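Local coordinates for protein hydrolase, isochorismatase family (Pseudomonas putida, PDB 4L07) that probably hydrolyses the amide bond of maleamate, releasing maleate and ammonia, at residues Phe67-Ile77 with Ala90-Ile101. Residues are numbered along the deposited sequence; the frame is centred on the assembly and turned at random.
Sequences FTTIAYHPGEI and AALLYGSRLVEI
Tyr-94 lies between two partners of 67-77 and illustrates how a loop is fixed to the chain leaving a strand by a tyrosine ring held between an imidazole and a methyl group. One face of its ring carries the His-73 imidazole in an offset stack, centroids 3.8 Å apart and planes only 10° from parallel; over the opposite face, the Ala-71 methyl makes a CH-pi contact, its CB 4.0 Å from the ring centroid and almost on the normal.

Hydrogen bonds, two between backbones and one from a side chain, join the segments beside the stack. Tyr-72 makes a single parallel-type bridge to Leu-93, bonding to the residues on either side of it: its N gives a bond to Leu-92 O (2.8 Å), while its O accepts Tyr-94 N (3.1 Å) from above the carbonyl plane. Farther back, Thr-69 turns OG1 anti to its own backbone N (chi1 -169°), where it donates to Val-99 O at 2.8 Å.

Apolar contacts fill in around these bonds. Val-99 CG1 presses unusually tightly on Ala-71 CB (3.3 Å), Ile-101 CG2 meets Phe-67 CD2 (3.7 Å), and Ile-77 CG2 rests on Ala-90 CB.

Lys-117 NZ hydrogen-bonds Tyr-94 OH and the Ala-71 carbonyl and forms a salt bridge with Glu-76 OE2, the oxygen that also accepts His-73 N. Strand 65-70 runs in the parallel sheet between 22-27 and 112-116; helix 82-85 packs on Ile-70 and Tyr-72, and Val-113 of a second subunit touches His-73.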
loop_
_atom_site.group_PDB
_atom_site.type_symbol
_atom_site.label_atom_id
_atom_site.label_comp_id
_atom_site.label_asym_id
_atom_site.label_seq_id
_atom_site.Cartn_x
_atom_site.Cartn_y
_atom_site.Cartn_z
ATOM N N PHE A 67 15.118 -12.309 -2.806
ATOM C CA PHE A 67 15.493 -11.730 -4.098
ATOM C C PHE A 67 14.285 -11.103 -4.776
ATOM O O PHE A 67 13.174 -11.619 -4.665
ATOM C CB PHE A 67 16.051 -12.815 -5.026
ATOM C CG PHE A 67 17.357 -13.401 -4.571
ATOM C CD1 PHE A 67 17.402 -14.368 -3.566
ATOM C CD2 PHE A 67 18.550 -13.007 -5.172
ATOM C CE1 PHE A 67 18.612 -14.910 -3.150
ATOM C CE2 PHE A 67 19.764 -13.548 -4.764
ATOM C CZ PHE A 67 19.794 -14.496 -3.751
ATOM N N THR A 68 14.505 -10.001 -5.492
ATOM C CA THR A 68 13.449 -9.379 -6.288
ATOM C C THR A 68 13.789 -9.395 -7.773
ATOM O O THR A 68 14.962 -9.445 -8.152
ATOM C CB THR A 68 13.151 -7.928 -5.836
ATOM O OG1 THR A 68 14.144 -7.043 -6.357
ATOM C CG2 THR A 68 13.137 -7.822 -4.319
ATOM N N THR A 69 12.756 -9.361 -8.603
ATOM C CA THR A 69 12.909 -9.272 -10.048
ATOM C C THR A 69 11.730 -8.479 -10.606
ATOM O O THR A 69 10.618 -8.529 -10.058
ATOM C CB THR A 69 13.021 -10.674 -10.713
ATOM O OG1 THR A 69 13.425 -10.546 -12.083
ATOM C CG2 THR A 69 11.694 -11.434 -10.648
ATOM N N ILE A 70 11.987 -7.730 -11.672
ATOM C CA ILE A 70 10.936 -7.073 -12.433
ATOM C C ILE A 70 10.553 -7.999 -13.589
ATOM O O ILE A 70 11.404 -8.374 -14.403
ATOM C CB ILE A 70 11.404 -5.710 -13.002
ATOM C CG1 ILE A 70 11.678 -4.706 -11.866
ATOM C CG2 ILE A 70 10.378 -5.168 -13.991
ATOM C CD1 ILE A 70 12.401 -3.441 -12.303
ATOM N N ALA A 71 9.278 -8.368 -13.658
ATOM C CA ALA A 71 8.774 -9.200 -14.754
ATOM C C ALA A 71 7.352 -8.798 -15.126
ATOM O O ALA A 71 6.540 -8.523 -14.239
ATOM C CB ALA A 71 8.818 -10.671 -14.367
ATOM N N TYR A 72 7.068 -8.760 -16.429
ATOM C CA TYR A 72 5.748 -8.380 -16.954
ATOM C C TYR A 72 5.098 -9.434 -17.831
ATOM O O TYR A 72 5.768 -10.131 -18.591
ATOM C CB TYR A 72 5.831 -7.106 -17.794
ATOM C CG TYR A 72 6.453 -5.958 -17.064
ATOM C CD1 TYR A 72 5.751 -5.284 -16.070
ATOM C CD2 TYR A 72 7.756 -5.560 -17.350
ATOM C CE1 TYR A 72 6.330 -4.232 -15.379
ATOM C CE2 TYR A 72 8.344 -4.511 -16.668
ATOM C CZ TYR A 72 7.621 -3.850 -15.688
ATOM O OH TYR A 72 8.193 -2.813 -15.001
ATOM N N HIS A 73 3.774 -9.520 -17.734
ATOM C CA HIS A 73 2.984 -10.173 -18.764
ATOM C C HIS A 73 2.778 -9.174 -19.862
ATOM O O HIS A 73 2.677 -7.973 -19.590
ATOM C CB HIS A 73 1.639 -10.621 -18.203
ATOM C CG HIS A 73 1.753 -11.619 -17.084
ATOM N ND1 HIS A 73 2.182 -12.881 -17.281
ATOM C CD2 HIS A 73 1.465 -11.506 -15.726
ATOM C CE1 HIS A 73 2.177 -13.540 -16.108
ATOM N NE2 HIS A 73 1.735 -12.697 -15.157
ATOM N N PRO A 74 2.717 -9.639 -21.124
ATOM C CA PRO A 74 2.550 -8.735 -22.268
ATOM C C PRO A 74 1.401 -7.729 -22.110
ATOM O O PRO A 74 1.554 -6.558 -22.462
ATOM C CB PRO A 74 2.264 -9.693 -23.424
ATOM C CG PRO A 74 3.001 -10.931 -23.043
ATOM C CD PRO A 74 2.882 -11.044 -21.554
ATOM N N GLY A 75 0.272 -8.178 -21.565
ATOM C CA GLY A 75 -0.903 -7.318 -21.392
ATOM C C GLY A 75 -0.715 -6.187 -20.388
ATOM O O GLY A 75 -1.462 -5.212 -20.407
ATOM N N GLU A 76 0.272 -6.321 -19.505
ATOM C CA GLU A 76 0.553 -5.292 -18.500
ATOM C C GLU A 76 1.299 -4.091 -19.077
ATOM O O GLU A 76 1.175 -2.974 -18.560
ATOM C CB GLU A 76 1.356 -5.871 -17.337
ATOM C CG GLU A 76 0.565 -6.797 -16.428
ATOM C CD GLU A 76 1.408 -7.399 -15.316
ATOM O OE1 GLU A 76 0.941 -7.404 -14.160
ATOM O OE2 GLU A 76 2.537 -7.865 -15.586
ATOM N N ILE A 77 2.076 -4.322 -20.137
ATOM C CA ILE A 77 2.947 -3.280 -20.714
ATOM C C ILE A 77 2.211 -1.953 -21.017
ATOM O O ILE A 77 2.637 -0.893 -20.544
ATOM C CB ILE A 77 3.739 -3.794 -21.955
ATOM C CG1 ILE A 77 4.483 -5.110 -21.656
ATOM C CG2 ILE A 77 4.683 -2.724 -22.493
ATOM C CD1 ILE A 77 5.674 -5.000 -20.725
ATOM N N ALA A 90 10.284 -2.958 -20.763
ATOM C CA ALA A 90 9.268 -3.799 -21.404
ATOM C C ALA A 90 9.833 -5.135 -21.905
ATOM O O ALA A 90 9.076 -6.071 -22.170
ATOM C CB ALA A 90 8.581 -3.039 -22.532
ATOM N N ALA A 91 11.160 -5.221 -22.021
ATOM C CA ALA A 91 11.838 -6.455 -22.434
ATOM C C ALA A 91 11.834 -7.542 -21.353
ATOM O O ALA A 91 12.100 -8.718 -21.634
ATOM C CB ALA A 91 13.270 -6.144 -22.876
ATOM N N LEU A 92 11.501 -7.151 -20.122
ATOM C CA LEU A 92 11.547 -8.040 -18.964
ATOM C C LEU A 92 10.256 -8.855 -18.832
ATOM O O LEU A 92 9.443 -8.623 -17.941
ATOM C CB LEU A 92 11.846 -7.235 -17.683
ATOM C CG LEU A 92 13.194 -6.491 -17.545
ATOM C CD1 LEU A 92 14.384 -7.435 -17.535
ATOM C CD2 LEU A 92 13.425 -5.430 -18.602
ATOM N N LEU A 93 10.092 -9.827 -19.728
ATOM C CA LEU A 93 8.850 -10.602 -19.828
ATOM C C LEU A 93 8.959 -11.933 -19.106
ATOM O O LEU A 93 10.025 -12.554 -19.119
ATOM C CB LEU A 93 8.488 -10.841 -21.301
ATOM C CG LEU A 93 8.144 -9.646 -22.197
ATOM C CD1 LEU A 93 8.147 -10.045 -23.668
ATOM C CD2 LEU A 93 6.814 -9.008 -21.811
ATOM N N TYR A 94 7.862 -12.372 -18.476
ATOM C CA TYR A 94 7.813 -13.697 -17.844
ATOM C C TYR A 94 8.272 -14.738 -18.864
ATOM O O TYR A 94 7.979 -14.612 -20.055
ATOM C CB TYR A 94 6.393 -14.059 -17.387
ATOM C CG TYR A 94 5.897 -13.391 -16.122
ATOM C CD1 TYR A 94 5.257 -12.163 -16.176
ATOM C CD2 TYR A 94 6.033 -14.004 -14.871
ATOM C CE1 TYR A 94 4.779 -11.544 -15.029
ATOM C CE2 TYR A 94 5.559 -13.388 -13.712
ATOM C CZ TYR A 94 4.926 -12.157 -13.801
ATOM O OH TYR A 94 4.429 -11.519 -12.672
ATOM N N GLY A 95 9.001 -15.747 -18.395
ATOM C CA GLY A 95 9.479 -16.818 -19.268
ATOM C C GLY A 95 10.726 -16.492 -20.075
ATOM O O GLY A 95 11.243 -17.355 -20.793
ATOM N N SER A 96 11.213 -15.254 -19.974
ATOM C CA SER A 96 12.461 -14.875 -20.646
ATOM C C SER A 96 13.660 -15.028 -19.712
ATOM O O SER A 96 13.513 -15.057 -18.488
ATOM C CB SER A 96 12.386 -13.445 -21.205
ATOM O OG SER A 96 12.531 -12.474 -20.176
ATOM N N ARG A 97 14.854 -15.117 -20.294
ATOM C CA ARG A 97 16.082 -15.178 -19.506
ATOM C C ARG A 97 16.317 -13.884 -18.715
ATOM O O ARG A 97 16.930 -13.914 -17.651
ATOM C CB ARG A 97 17.287 -15.479 -20.407
ATOM C CG ARG A 97 18.563 -15.822 -19.649
ATOM C CD ARG A 97 19.680 -16.252 -20.589
ATOM N NE ARG A 97 20.937 -16.456 -19.871
ATOM C CZ ARG A 97 21.857 -15.513 -19.675
ATOM N NH1 ARG A 97 22.972 -15.793 -19.009
ATOM N NH2 ARG A 97 21.666 -14.287 -20.142
ATOM N N LEU A 98 15.805 -12.766 -19.232
ATOM C CA LEU A 98 16.047 -11.438 -18.647
ATOM C C LEU A 98 15.574 -11.355 -17.194
ATOM O O LEU A 98 16.172 -10.650 -16.381
ATOM C CB LEU A 98 15.343 -10.337 -19.464
ATOM C CG LEU A 98 15.537 -9.952 -20.948
ATOM C CD1 LEU A 98 16.356 -8.677 -21.140
ATOM C CD2 LEU A 98 16.002 -11.091 -21.850
ATOM N N VAL A 99 14.508 -12.091 -16.877
ATOM C CA VAL A 99 13.853 -12.009 -15.572
ATOM C C VAL A 99 14.433 -12.989 -14.545
ATOM O O VAL A 99 14.138 -12.898 -13.348
ATOM C CB VAL A 99 12.329 -12.197 -15.737
ATOM C CG1 VAL A 99 11.635 -12.324 -14.390
ATOM C CG2 VAL A 99 11.753 -11.037 -16.540
ATOM N N GLU A 100 15.265 -13.917 -15.016
ATOM C CA GLU A 100 15.887 -14.914 -14.149
ATOM C C GLU A 100 16.990 -14.296 -13.308
ATOM O O GLU A 100 17.758 -13.461 -13.803
ATOM C CB GLU A 100 16.458 -16.064 -14.990
ATOM C CG GLU A 100 15.400 -16.936 -15.648
ATOM C CD GLU A 100 14.664 -17.814 -14.649
ATOM O OE1 GLU A 100 13.416 -17.850 -14.702
ATOM O OE2 GLU A 100 15.325 -18.461 -13.803
ATOM N N ILE A 101 17.070 -14.717 -12.049
ATOM C CA ILE A 101 18.084 -14.229 -11.123
ATOM C C ILE A 101 19.439 -14.755 -11.583
ATOM O O ILE A 101 19.575 -15.939 -11.889
ATOM C CB ILE A 101 17.785 -14.653 -9.662
ATOM C CG1 ILE A 101 16.397 -14.146 -9.211
ATOM C CG2 ILE A 101 18.872 -14.172 -8.705
ATOM C CD1 ILE A 101 16.191 -12.643 -9.335
#